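Local structure of O-succinylhomoserine sulfhydrylase (Mycobacterium tuberculosis, 3NDN) at residues A99-A103 and V251-M255; L116-G120 and L141-Q147; D121-A126 and V165-F171; L156-E160 and A187-L191; K198-V204 and V218-S224. The protein probably catalyses the pyridoxal 5'-phosphate-dependent formation of L-homocysteine from O-succinyl-L-homoserine and hydrogen sulfide in methionine biosynthesis, working as a homotetramer. One frame throughout, in Å; residues are numbered along the deposited sequence. Where two conformers were deposited one is given.

Contact 1 of 5, residues A99-A103 and V251-M255; sequences AFATA and VQKLM
Met255 lays CG over one face of the Phe100 ring, with CB close to the ring's far carbons, and that overlap is the tight part of this contact. Met255 CG stands 4.0 Å from the ring centroid, 20° off the normal and displaced toward the rim, a CH-pi contact; Met255 CB comes within 3.7 Å of Phe100 CE2. The two side chains run past each other in opposite directions, the ring reaching out toward the helix and the methionine reaching back toward the strand. Bends at chi2 and chi3 turn the thioether away along the strand. They leave Met255 SD oblique to the ring, 5.2 Å from the Phe100 centroid, a Met-aromatic contact, and carry Met255 CE to 3.4 Å from Ala101 O. The same methyl meets Thr102 CG2 at 3.9 Å, the two side chains crossing at about a right angle. Thr102 OG1 takes no part, being bonded to Ser104 O.

Toward the partly exposed side the fit slackens. Gln252 brings CA and CG near the ring, CA 4.2 Å from Phe100 CE1. Val251 is a buried but looser neighbour, oblique to the ring, its CG1 4.3 Å from Phe100 CB. No polar bond links the two segments.

Strand 98-102 is one of the two edge strands of the seven-strand sheet within this chain, pairing with strand 238-242, and segment 251-255 of helix 244-258 runs 23° from it, with the axes 10.3 Å apart. Helix 81-94 packs against Ala101, helix 105-114 touches both Thr102 and Met255, and Lys253 forms a salt bridge with Glu139 of the second subunit.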
# COMPACT_ATOMS: atom_id res chain seq x y z
N ALA A 99 -20.52 -15.49 -4.90
CA ALA A 99 -20.17 -14.26 -4.14
C ALA A 99 -19.78 -13.06 -5.03
O ALA A 99 -19.26 -13.23 -6.15
CB ALA A 99 -19.02 -14.55 -3.18
N PHE A 100 -20.03 -11.84 -4.53
CA PHE A 100 -19.65 -10.58 -5.19
C PHE A 100 -19.20 -9.56 -4.14
O PHE A 100 -19.94 -9.29 -3.19
CB PHE A 100 -20.83 -10.00 -6.01
CG PHE A 100 -20.39 -9.30 -7.29
CD1 PHE A 100 -20.75 -9.80 -8.54
CD2 PHE A 100 -19.57 -8.17 -7.24
CE1 PHE A 100 -20.33 -9.18 -9.73
CE2 PHE A 100 -19.14 -7.54 -8.42
CZ PHE A 100 -19.52 -8.05 -9.67
N ALA A 101 -17.99 -9.00 -4.31
CA ALA A 101 -17.42 -8.03 -3.36
C ALA A 101 -17.92 -6.60 -3.62
O ALA A 101 -18.17 -6.25 -4.78
CB ALA A 101 -15.86 -8.06 -3.44
N THR A 102 -18.02 -5.79 -2.56
CA THR A 102 -18.51 -4.38 -2.65
C THR A 102 -17.60 -3.37 -1.89
O THR A 102 -16.70 -3.80 -1.17
CB THR A 102 -19.94 -4.24 -2.09
OG1 THR A 102 -19.92 -4.43 -0.68
CG2 THR A 102 -20.94 -5.25 -2.72
N ALA A 103 -17.86 -2.06 -2.04
CA ALA A 103 -17.02 -1.00 -1.43
C ALA A 103 -17.21 -0.89 0.11
O ALA A 103 -16.33 -0.36 0.81
CB ALA A 103 -17.30 0.38 -2.09
N VAL A 251 -27.77 -8.86 -9.51
CA VAL A 251 -26.64 -8.29 -8.75
C VAL A 251 -25.51 -7.78 -9.67
O VAL A 251 -25.10 -6.62 -9.56
CB VAL A 251 -26.07 -9.25 -7.66
CG1 VAL A 251 -24.81 -8.65 -6.99
CG2 VAL A 251 -27.12 -9.54 -6.61
N GLN A 252 -25.04 -8.63 -10.58
CA GLN A 252 -23.99 -8.24 -11.53
C GLN A 252 -24.37 -6.97 -12.31
O GLN A 252 -23.54 -6.09 -12.50
CB GLN A 252 -23.65 -9.38 -12.50
CG GLN A 252 -22.44 -9.10 -13.42
CD GLN A 252 -22.26 -10.19 -14.49
OE1 GLN A 252 -21.85 -11.31 -14.19
NE2 GLN A 252 -22.58 -9.85 -15.74
N LYS A 253 -25.62 -6.88 -12.75
CA LYS A 253 -26.07 -5.70 -13.49
C LYS A 253 -25.91 -4.41 -12.69
O LYS A 253 -25.38 -3.41 -13.20
CB LYS A 253 -27.51 -5.87 -13.97
CG LYS A 253 -27.99 -4.78 -14.91
CD LYS A 253 -29.42 -5.03 -15.35
CE LYS A 253 -29.86 -4.00 -16.38
NZ LYS A 253 -31.34 -4.05 -16.59
N LEU A 254 -26.37 -4.41 -11.43
CA LEU A 254 -26.18 -3.23 -10.59
C LEU A 254 -24.70 -2.92 -10.29
O LEU A 254 -24.30 -1.76 -10.25
CB LEU A 254 -27.01 -3.34 -9.29
CG LEU A 254 -28.53 -3.14 -9.39
CD1 LEU A 254 -29.23 -3.39 -8.03
CD2 LEU A 254 -28.85 -1.72 -9.90
N MET A 255 -23.88 -3.96 -10.08
CA MET A 255 -22.46 -3.75 -9.77
C MET A 255 -21.66 -3.15 -10.94
O MET A 255 -20.88 -2.20 -10.74
CB MET A 255 -21.78 -5.04 -9.25
CG MET A 255 -22.26 -5.51 -7.87
SD MET A 255 -22.07 -4.36 -6.47
CE MET A 255 -20.26 -4.14 -6.43

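Contact 2 of 5, residues L116-G120 and L141-Q147; sequences LLGAG and LPRWGVQ
Leu117 and Val146 face each other in the buried part of this contact, Leu117 CB resting 4.0 Å from Val146 CG2. With Val146 CG1 anti to the backbone N (chi1 172°), CG2 is the branch turned to the loop, and it also lies 3.6 Å from Gly118 O. Farther along, the end of Leu117 reaches the end of Leu141, where the two CD1 methyls meet at 4.3 Å. Trp144 behaves differently: its indole leads away from residues 116-120, and its backbone O is what approaches Ala119, 3.7 Å from Ala119 CB.

Helix 131-143 ends here in a Schellman motif. Gly145 is the C-prime residue with positive phi; Val146 N returns to Leu141 O and Gly145 N to Pro142 O. The turn presents Gly145 O to the loop, and Gly120 N donates to it over 3.0 Å with an N-H...O angle of 164°. The bond is straight at the hydrogen, yet the donor sits well above the carbonyl plane, 57° out of it.

Leu141 and Trp144 pack on Phe110 of helix 105-114. The indole belongs to the subunit interface: Trp144 NE1 bonds to Leu117 O of the second subunit, and its ring meets Trp144 of that subunit.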
# COMPACT_ATOMS: atom_id res chain seq x y z
N LEU A 116 -33.48 -7.20 -5.77
CA LEU A 116 -34.74 -7.94 -5.60
C LEU A 116 -35.98 -7.03 -5.75
O LEU A 116 -37.11 -7.53 -5.92
CB LEU A 116 -34.78 -8.62 -4.22
CG LEU A 116 -33.76 -9.73 -3.90
CD1 LEU A 116 -33.75 -10.05 -2.40
CD2 LEU A 116 -34.05 -11.00 -4.71
N LEU A 117 -35.77 -5.72 -5.68
CA LEU A 117 -36.87 -4.76 -5.48
C LEU A 117 -36.90 -3.55 -6.43
O LEU A 117 -36.15 -2.58 -6.25
CB LEU A 117 -36.90 -4.28 -4.02
CG LEU A 117 -37.06 -5.27 -2.87
CD1 LEU A 117 -36.62 -4.62 -1.57
CD2 LEU A 117 -38.51 -5.79 -2.75
N GLY A 118 -37.80 -3.60 -7.41
CA GLY A 118 -38.10 -2.44 -8.27
C GLY A 118 -39.38 -1.72 -7.84
O GLY A 118 -40.01 -2.09 -6.83
N ALA A 119 -39.74 -0.67 -8.57
CA ALA A 119 -41.01 0.03 -8.32
C ALA A 119 -42.17 -0.97 -8.29
O ALA A 119 -42.33 -1.77 -9.20
CB ALA A 119 -41.24 1.12 -9.39
N GLY A 120 -42.94 -0.94 -7.20
CA GLY A 120 -44.13 -1.81 -7.08
C GLY A 120 -43.94 -3.12 -6.32
O GLY A 120 -44.92 -3.75 -5.91
N LEU A 141 -35.52 3.35 -0.52
CA LEU A 141 -36.22 2.47 -1.44
C LEU A 141 -37.71 2.87 -1.71
O LEU A 141 -38.16 2.80 -2.86
CB LEU A 141 -36.08 0.99 -1.03
CG LEU A 141 -34.69 0.38 -1.31
CD1 LEU A 141 -34.53 -1.00 -0.66
CD2 LEU A 141 -34.40 0.30 -2.81
N PRO A 142 -38.46 3.29 -0.67
CA PRO A 142 -39.82 3.79 -0.97
C PRO A 142 -39.87 5.05 -1.87
O PRO A 142 -40.85 5.23 -2.60
CB PRO A 142 -40.40 4.07 0.43
CG PRO A 142 -39.69 3.05 1.32
CD PRO A 142 -38.26 3.11 0.78
N ARG A 143 -38.82 5.88 -1.85
CA ARG A 143 -38.74 7.04 -2.77
C ARG A 143 -38.69 6.57 -4.24
O ARG A 143 -39.13 7.28 -5.15
CB ARG A 143 -37.54 7.96 -2.42
CG ARG A 143 -37.34 9.18 -3.35
CD ARG A 143 -36.21 10.08 -2.82
NE ARG A 143 -35.76 11.12 -3.76
CZ ARG A 143 -34.72 10.98 -4.60
NH1 ARG A 143 -34.05 9.83 -4.66
NH2 ARG A 143 -34.37 11.99 -5.40
N TRP A 144 -38.18 5.36 -4.43
CA TRP A 144 -38.10 4.72 -5.75
C TRP A 144 -39.22 3.67 -5.98
O TRP A 144 -39.09 2.77 -6.83
CB TRP A 144 -36.69 4.14 -5.99
CG TRP A 144 -35.63 5.20 -6.33
CD1 TRP A 144 -35.81 6.31 -7.13
CD2 TRP A 144 -34.25 5.22 -5.92
NE1 TRP A 144 -34.62 7.02 -7.22
CE2 TRP A 144 -33.65 6.38 -6.49
CE3 TRP A 144 -33.46 4.39 -5.10
CZ2 TRP A 144 -32.31 6.72 -6.27
CZ3 TRP A 144 -32.12 4.73 -4.89
CH2 TRP A 144 -31.56 5.88 -5.47
N GLY A 145 -40.32 3.79 -5.22
CA GLY A 145 -41.55 3.01 -5.49
C GLY A 145 -41.75 1.69 -4.76
O GLY A 145 -42.77 1.00 -4.98
N VAL A 146 -40.80 1.32 -3.90
CA VAL A 146 -40.89 0.07 -3.15
C VAL A 146 -41.91 0.17 -1.99
O VAL A 146 -41.96 1.20 -1.30
CB VAL A 146 -39.48 -0.36 -2.63
CG1 VAL A 146 -39.56 -1.55 -1.68
CG2 VAL A 146 -38.56 -0.67 -3.81
N GLN A 147 -42.72 -0.88 -1.79
CA GLN A 147 -43.61 -0.98 -0.63
C GLN A 147 -42.91 -1.70 0.53
O GLN A 147 -42.56 -2.88 0.40
CB GLN A 147 -44.91 -1.75 -0.96
CG GLN A 147 -45.64 -1.38 -2.27
CD GLN A 147 -46.92 -2.21 -2.47
OE1 GLN A 147 -47.08 -2.90 -3.49
NE2 GLN A 147 -47.82 -2.16 -1.49

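Contact 3 of 5, residues D121-A126 and V165-F171; sequences DRLVAA and VPTQAVF
Arg122 spreads its guanidinium across Val165, whose CG2 methyl sits over the centre of one face, 3.6 Å from Arg122 CZ. At the edge of the same group, in its plane, Thr167 OG1 accepts from Arg122 NH1 at 2.9 Å. The extended chain from CG to NE, with CG anti to the backbone N (chi1 -177°), spans the distance to this corner. Thr167 OG1 in turn donates to Val165 O, so one hydroxyl ties the arginine to the loop before the strand; Ala162 O is a second acceptor for Arg122 NH1.

Gln168 folds back at chi2 (73°) and works as a stand-in for a strand carbonyl: its OE1 accepts from Arg122 N at 2.8 Å, in the amide carbonyl plane. Arg122 O takes both Gln168 N and Ala169 N. From there the pairing is regular parallel beta, part of the central sheet of this PLP-dependent fold, with Val124 N donating to Ala169 O at 3.0 Å, Phe171 N to Val124 O, and Ala126 N to Phe171 O.

On the face carrying Leu123, Ala169 and Phe171, Leu123 CD1 reaches 4.1 Å from Phe171 CB, and Cys137 of helix 131-143 packs on both Leu123 and Phe171. The other face bears Val170 and Val124, the latter beneath Trp159 of helix 156-162, while Val124 CG2 also meets Thr167 CG2 at 4.0 Å, their side chains crossing at about a right angle.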
# COMPACT_ATOMS: atom_id res chain seq x y z
N ASP A 121 -42.68 -3.53 -6.15
CA ASP A 121 -42.35 -4.73 -5.38
C ASP A 121 -42.50 -4.49 -3.88
O ASP A 121 -42.59 -3.34 -3.44
CB ASP A 121 -40.94 -5.22 -5.72
CG ASP A 121 -40.84 -5.78 -7.13
OD1 ASP A 121 -41.79 -6.45 -7.60
OD2 ASP A 121 -39.80 -5.55 -7.78
N ARG A 122 -42.51 -5.56 -3.09
CA ARG A 122 -42.88 -5.52 -1.66
C ARG A 122 -41.79 -6.10 -0.74
O ARG A 122 -41.31 -7.21 -0.99
CB ARG A 122 -44.20 -6.28 -1.46
CG ARG A 122 -44.79 -6.27 -0.04
CD ARG A 122 -46.23 -6.84 -0.03
NE ARG A 122 -46.96 -6.46 1.19
CZ ARG A 122 -46.98 -7.18 2.31
NH1 ARG A 122 -46.34 -8.35 2.36
NH2 ARG A 122 -47.66 -6.75 3.36
N LEU A 123 -41.44 -5.36 0.31
CA LEU A 123 -40.44 -5.77 1.32
C LEU A 123 -41.06 -5.87 2.72
O LEU A 123 -41.81 -4.98 3.11
CB LEU A 123 -39.25 -4.77 1.34
CG LEU A 123 -38.26 -4.72 2.52
CD1 LEU A 123 -37.46 -6.01 2.64
CD2 LEU A 123 -37.30 -3.52 2.44
N VAL A 124 -40.76 -6.94 3.45
CA VAL A 124 -41.10 -7.03 4.88
C VAL A 124 -39.81 -7.06 5.72
O VAL A 124 -38.98 -7.95 5.58
CB VAL A 124 -41.99 -8.26 5.19
CG1 VAL A 124 -42.27 -8.37 6.69
CG2 VAL A 124 -43.31 -8.17 4.41
N ALA A 125 -39.65 -6.08 6.62
CA ALA A 125 -38.40 -5.95 7.37
C ALA A 125 -38.65 -5.86 8.87
O ALA A 125 -39.68 -5.35 9.27
CB ALA A 125 -37.64 -4.70 6.90
N ALA A 126 -37.71 -6.35 9.68
CA ALA A 126 -37.72 -6.11 11.13
C ALA A 126 -37.41 -4.63 11.40
O ALA A 126 -36.72 -3.99 10.61
CB ALA A 126 -36.71 -7.00 11.84
N VAL A 165 -49.69 -12.26 2.15
CA VAL A 165 -49.86 -11.91 0.73
C VAL A 165 -48.51 -12.05 0.00
O VAL A 165 -47.47 -12.00 0.67
CB VAL A 165 -50.45 -10.48 0.53
CG1 VAL A 165 -51.86 -10.35 1.13
CG2 VAL A 165 -49.51 -9.41 1.09
N PRO A 166 -48.51 -12.23 -1.34
CA PRO A 166 -47.23 -12.35 -2.09
C PRO A 166 -46.24 -11.23 -1.80
O PRO A 166 -46.61 -10.06 -1.76
CB PRO A 166 -47.67 -12.32 -3.56
CG PRO A 166 -49.08 -12.89 -3.53
CD PRO A 166 -49.68 -12.43 -2.22
N THR A 167 -44.98 -11.63 -1.61
CA THR A 167 -43.89 -10.74 -1.15
C THR A 167 -42.60 -11.07 -1.94
O THR A 167 -42.40 -12.23 -2.35
CB THR A 167 -43.70 -10.90 0.40
OG1 THR A 167 -44.93 -10.55 1.06
CG2 THR A 167 -42.56 -10.04 0.95
N GLN A 168 -41.76 -10.06 -2.18
CA GLN A 168 -40.50 -10.24 -2.93
C GLN A 168 -39.25 -10.45 -2.04
O GLN A 168 -38.40 -11.29 -2.37
CB GLN A 168 -40.26 -9.07 -3.91
CG GLN A 168 -41.00 -9.19 -5.25
CD GLN A 168 -42.50 -8.94 -5.11
OE1 GLN A 168 -42.92 -7.96 -4.49
NE2 GLN A 168 -43.30 -9.84 -5.68
N ALA A 169 -39.16 -9.71 -0.94
CA ALA A 169 -37.99 -9.80 -0.05
C ALA A 169 -38.33 -9.69 1.44
O ALA A 169 -39.31 -9.05 1.81
CB ALA A 169 -36.93 -8.75 -0.44
N VAL A 170 -37.50 -10.34 2.26
CA VAL A 170 -37.52 -10.24 3.73
C VAL A 170 -36.09 -9.85 4.20
O VAL A 170 -35.10 -10.43 3.72
CB VAL A 170 -37.96 -11.58 4.35
CG1 VAL A 170 -37.55 -11.70 5.83
CG2 VAL A 170 -39.50 -11.78 4.19
N PHE A 171 -35.97 -8.88 5.11
CA PHE A 171 -34.65 -8.44 5.64
C PHE A 171 -34.67 -8.33 7.18
O PHE A 171 -35.58 -7.72 7.73
CB PHE A 171 -34.25 -7.09 5.02
CG PHE A 171 -32.91 -6.55 5.51
CD1 PHE A 171 -31.72 -7.14 5.10
CD2 PHE A 171 -32.85 -5.48 6.40
CE1 PHE A 171 -30.47 -6.66 5.56
CE2 PHE A 171 -31.60 -4.98 6.85
CZ PHE A 171 -30.42 -5.58 6.43

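Contact 4 of 5, residues L156-E160 and A187-L191; sequences LSQWE and AVTEL
Trp159 and Val188 owe their overlap to two first torsions: chi1 of -78° sets the indole CG beside the backbone N of Trp159, and chi1 of 169° puts CG1 of Val188 anti to its N, which leaves CG2 beside that N. The CG2 methyl then sits almost directly above the five-membered ring, 3.6 Å from its centroid and 8° off the normal, a close CH-pi contact. Val188 CG1 lies over the neighbouring part of the indole, 4.0 Å from Trp159 CE3.

Leu156 comes in from the partly exposed side and puts CD2 between two partners, 3.8 Å from Val188 CG2 and 3.9 Å from Ala187 CB. On the second helix Leu191 points back across: its CD1 packs 3.8 Å from Trp159 CB, and its CD2 is a looser 4.2 Å from Glu160 CG, where the side chains cross at about a right angle. The contact is apolar throughout; Trp159 NE1 donates elsewhere, to Gly153 O.

The helix segments run nearly parallel with axes 10.3 Å from each other, side by side on one face of the central sheet. Beneath them Trp159 rests on Val151 of strand 147-151, and Val188 on Phe172 of strand 169-173.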
# COMPACT_ATOMS: atom_id res chain seq x y z
N LEU A 156 -43.45 -13.79 16.07
CA LEU A 156 -43.81 -14.61 14.91
C LEU A 156 -45.24 -14.40 14.39
O LEU A 156 -45.51 -14.65 13.21
CB LEU A 156 -43.54 -16.11 15.19
CG LEU A 156 -42.08 -16.58 15.21
CD1 LEU A 156 -41.95 -18.02 15.70
CD2 LEU A 156 -41.41 -16.40 13.82
N SER A 157 -46.16 -13.94 15.24
CA SER A 157 -47.53 -13.68 14.77
C SER A 157 -47.60 -12.43 13.88
O SER A 157 -48.46 -12.34 13.01
CB SER A 157 -48.54 -13.63 15.93
OG SER A 157 -48.40 -12.47 16.73
N GLN A 158 -46.66 -11.50 14.07
CA GLN A 158 -46.58 -10.30 13.23
C GLN A 158 -45.96 -10.65 11.88
O GLN A 158 -46.39 -10.12 10.85
CB GLN A 158 -45.77 -9.19 13.91
CG GLN A 158 -46.41 -8.57 15.14
CD GLN A 158 -45.61 -7.40 15.69
OE1 GLN A 158 -45.15 -6.54 14.94
NE2 GLN A 158 -45.46 -7.36 17.01
N TRP A 159 -44.94 -11.51 11.89
CA TRP A 159 -44.35 -12.06 10.67
C TRP A 159 -45.42 -12.79 9.85
O TRP A 159 -45.50 -12.64 8.63
CB TRP A 159 -43.19 -13.02 10.99
CG TRP A 159 -41.84 -12.38 11.37
CD1 TRP A 159 -41.25 -12.38 12.62
CD2 TRP A 159 -40.91 -11.70 10.50
NE1 TRP A 159 -40.03 -11.73 12.57
CE2 TRP A 159 -39.80 -11.30 11.29
CE3 TRP A 159 -40.92 -11.38 9.13
CZ2 TRP A 159 -38.70 -10.59 10.75
CZ3 TRP A 159 -39.83 -10.66 8.59
CH2 TRP A 159 -38.73 -10.29 9.41
N GLU A 160 -46.24 -13.59 10.53
CA GLU A 160 -47.28 -14.36 9.84
C GLU A 160 -48.29 -13.44 9.15
O GLU A 160 -48.61 -13.64 7.97
CB GLU A 160 -47.97 -15.36 10.79
CG GLU A 160 -48.96 -16.28 10.10
CD GLU A 160 -49.13 -17.62 10.81
OE1 GLU A 160 -48.76 -17.74 12.00
OE2 GLU A 160 -49.64 -18.57 10.17
N ALA A 187 -37.93 -20.43 11.51
CA ALA A 187 -39.37 -20.17 11.49
C ALA A 187 -39.74 -19.02 10.53
O ALA A 187 -40.73 -19.11 9.80
CB ALA A 187 -39.89 -19.91 12.91
N VAL A 188 -38.95 -17.95 10.53
CA VAL A 188 -39.21 -16.83 9.62
C VAL A 188 -38.97 -17.24 8.15
O VAL A 188 -39.74 -16.86 7.27
CB VAL A 188 -38.38 -15.56 10.00
CG1 VAL A 188 -38.45 -14.50 8.89
CG2 VAL A 188 -38.88 -15.00 11.33
N THR A 189 -37.94 -18.05 7.91
CA THR A 189 -37.63 -18.54 6.56
C THR A 189 -38.79 -19.39 5.98
O THR A 189 -39.13 -19.29 4.78
CB THR A 189 -36.29 -19.34 6.55
OG1 THR A 189 -35.20 -18.46 6.85
CG2 THR A 189 -36.02 -19.96 5.18
N GLU A 190 -39.41 -20.20 6.83
CA GLU A 190 -40.56 -21.03 6.44
C GLU A 190 -41.74 -20.16 5.97
O GLU A 190 -42.30 -20.41 4.90
CB GLU A 190 -40.97 -21.99 7.58
N LEU A 191 -42.09 -19.13 6.75
CA LEU A 191 -43.17 -18.18 6.38
C LEU A 191 -42.87 -17.36 5.13
O LEU A 191 -43.79 -17.03 4.36
CB LEU A 191 -43.48 -17.20 7.53
CG LEU A 191 -44.04 -17.71 8.86
CD1 LEU A 191 -43.88 -16.64 9.93
CD2 LEU A 191 -45.51 -18.17 8.75

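Contact 5 of 5, residues K198-V204 and V218-S224; sequences KVVLDNV and VDVVVYS
Val199, Leu201, Val220 and Val222 pair through their backbones, in parallel, joining the two strands of the beta-alpha-beta unit that includes helix 207-210. Val220 N donates to Val199 O, Leu201 N to Val220 O at 3.0 Å and Val222 N to Leu201 O.

Side chains add polar links at both ends. Asp219 OD2 takes Val199 N at 2.9 Å, on the anti side, 26° out of the carboxylate plane, and also bonds to His193. Lys198 NZ stays 4.2 Å from Asp219 OD1, too far for a salt bridge; a water donates to that oxygen and is weakly held by the lysine. Asn203 CG is anti to N (chi1 -160°), which lays the amide alongside the Tyr223 side chain, the planes 53° apart; Asn203 ND2 donates to Tyr223 OH at 2.9 Å, and Glu94 also bonds that hydroxyl.

Apolar contacts lie on both faces: Val200 CG2 is 4.0 Å from Val220 CB, and Val218 CG1 3.9 Å from Leu201 CB.

Asp202 OD1 accepts from Val204 N in an Asx turn, its OD2 lies close to N1 of the lysine-bound cofactor, and Ser224 OG bonds the cofactor phosphate. The strand ends thus bring a carboxylate and a phosphate-binding hydroxyl to the PLP site.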
# COMPACT_ATOMS: atom_id res chain seq x y z
N LYS A 198 -37.63 -13.99 -1.05
CA LYS A 198 -36.23 -14.38 -0.79
C LYS A 198 -35.75 -13.75 0.52
O LYS A 198 -35.93 -12.55 0.73
CB LYS A 198 -35.30 -13.94 -1.94
CG LYS A 198 -35.65 -14.52 -3.32
CD LYS A 198 -35.42 -16.04 -3.40
CE LYS A 198 -35.98 -16.62 -4.69
NZ LYS A 198 -35.52 -18.02 -4.93
N VAL A 199 -35.10 -14.54 1.37
CA VAL A 199 -34.68 -14.08 2.70
C VAL A 199 -33.25 -13.53 2.70
O VAL A 199 -32.31 -14.27 2.36
CB VAL A 199 -34.81 -15.21 3.74
CG1 VAL A 199 -34.32 -14.76 5.11
CG2 VAL A 199 -36.27 -15.71 3.82
N VAL A 200 -33.07 -12.26 3.08
CA VAL A 200 -31.73 -11.63 3.19
C VAL A 200 -31.36 -11.46 4.67
O VAL A 200 -32.02 -10.72 5.39
CB VAL A 200 -31.63 -10.24 2.44
CG1 VAL A 200 -30.18 -9.67 2.47
CG2 VAL A 200 -32.10 -10.35 0.99
N LEU A 201 -30.31 -12.17 5.11
CA LEU A 201 -29.78 -12.09 6.48
C LEU A 201 -28.51 -11.22 6.53
O LEU A 201 -27.57 -11.48 5.79
CB LEU A 201 -29.42 -13.50 7.01
CG LEU A 201 -28.71 -13.63 8.36
CD1 LEU A 201 -29.65 -13.25 9.52
CD2 LEU A 201 -28.12 -15.05 8.59
N ASP A 202 -28.51 -10.21 7.40
CA ASP A 202 -27.31 -9.40 7.74
C ASP A 202 -26.67 -10.07 8.96
O ASP A 202 -27.24 -10.03 10.05
CB ASP A 202 -27.76 -7.94 8.02
CG ASP A 202 -26.66 -7.04 8.59
OD1 ASP A 202 -25.71 -7.54 9.23
OD2 ASP A 202 -26.77 -5.80 8.41
N ASN A 203 -25.51 -10.70 8.75
CA ASN A 203 -24.87 -11.58 9.75
C ASN A 203 -23.61 -10.97 10.41
O ASN A 203 -22.74 -11.70 10.88
CB ASN A 203 -24.52 -12.94 9.11
CG ASN A 203 -24.32 -14.05 10.13
OD1 ASN A 203 -25.02 -14.10 11.15
ND2 ASN A 203 -23.36 -14.94 9.88
N VAL A 204 -23.55 -9.64 10.48
CA VAL A 204 -22.35 -8.91 10.94
C VAL A 204 -22.01 -9.13 12.43
O VAL A 204 -20.85 -9.37 12.77
CB VAL A 204 -22.43 -7.38 10.60
CG1 VAL A 204 -21.17 -6.65 11.06
CG2 VAL A 204 -22.60 -7.19 9.08
N VAL A 218 -31.75 -19.85 4.33
CA VAL A 218 -31.65 -18.43 3.96
C VAL A 218 -31.16 -18.37 2.50
O VAL A 218 -30.35 -19.20 2.08
CB VAL A 218 -30.70 -17.68 4.94
CG1 VAL A 218 -30.36 -16.32 4.44
CG2 VAL A 218 -31.34 -17.57 6.33
N ASP A 219 -31.67 -17.41 1.73
CA ASP A 219 -31.34 -17.30 0.30
C ASP A 219 -30.09 -16.46 0.02
O ASP A 219 -29.35 -16.74 -0.93
CB ASP A 219 -32.53 -16.73 -0.48
CG ASP A 219 -33.79 -17.58 -0.32
OD1 ASP A 219 -33.93 -18.58 -1.07
OD2 ASP A 219 -34.61 -17.27 0.58
N VAL A 220 -29.89 -15.42 0.83
CA VAL A 220 -28.84 -14.40 0.64
C VAL A 220 -28.25 -14.00 1.99
O VAL A 220 -29.00 -13.81 2.97
CB VAL A 220 -29.42 -13.10 -0.03
CG1 VAL A 220 -28.33 -12.04 -0.26
CG2 VAL A 220 -30.11 -13.42 -1.37
N VAL A 221 -26.92 -13.88 2.07
CA VAL A 221 -26.27 -13.38 3.28
C VAL A 221 -25.38 -12.18 2.89
O VAL A 221 -24.70 -12.21 1.84
CB VAL A 221 -25.43 -14.49 4.01
CG1 VAL A 221 -24.69 -13.92 5.20
CG2 VAL A 221 -26.35 -15.63 4.47
N VAL A 222 -25.43 -11.12 3.70
CA VAL A 222 -24.57 -9.94 3.47
C VAL A 222 -23.61 -9.68 4.65
O VAL A 222 -23.98 -9.88 5.82
CB VAL A 222 -25.37 -8.61 3.15
CG1 VAL A 222 -26.13 -8.73 1.84
CG2 VAL A 222 -26.31 -8.25 4.30
N TYR A 223 -22.40 -9.23 4.31
CA TYR A 223 -21.34 -8.93 5.29
C TYR A 223 -20.73 -7.56 5.07
O TYR A 223 -20.54 -7.14 3.93
CB TYR A 223 -20.20 -9.96 5.20
CG TYR A 223 -20.55 -11.29 5.81
CD1 TYR A 223 -20.80 -11.40 7.18
CD2 TYR A 223 -20.64 -12.43 5.02
CE1 TYR A 223 -21.12 -12.62 7.75
CE2 TYR A 223 -20.99 -13.67 5.59
CZ TYR A 223 -21.23 -13.74 6.96
OH TYR A 223 -21.57 -14.93 7.57
N SER A 224 -20.44 -6.86 6.17
CA SER A 224 -19.44 -5.78 6.19
C SER A 224 -18.05 -6.41 6.45
O SER A 224 -17.87 -7.10 7.44
CB SER A 224 -19.77 -4.77 7.31
OG SER A 224 -18.70 -3.85 7.55
O HOH W 1 -36.20 -19.54 -1.93

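Contacts 3 and 5 are joined within one sheet: Val170 O lies 2.8 Å from Val200 N, a probable hydrogen bond. Contact 2 meets contact 3 where Gln147 N comes 3.0 Å from Asp121 O, and reaches contact 5 through Leu116 CD1, 3.8 Å from Val200 CG2. Contact 4 covers contact 3, with Trp159 CZ3 3.7 Å from Val170 CG1. Contact 1 stands apart at the edge strand 98-102, touching none of the other contacts; its centre is 14 Å from that of contact 5, with nearest atoms about 5 Å apart. Contact 5 reaches the PLP on the lysine at position 227. Contacts 1 and 2 both touch the second subunit.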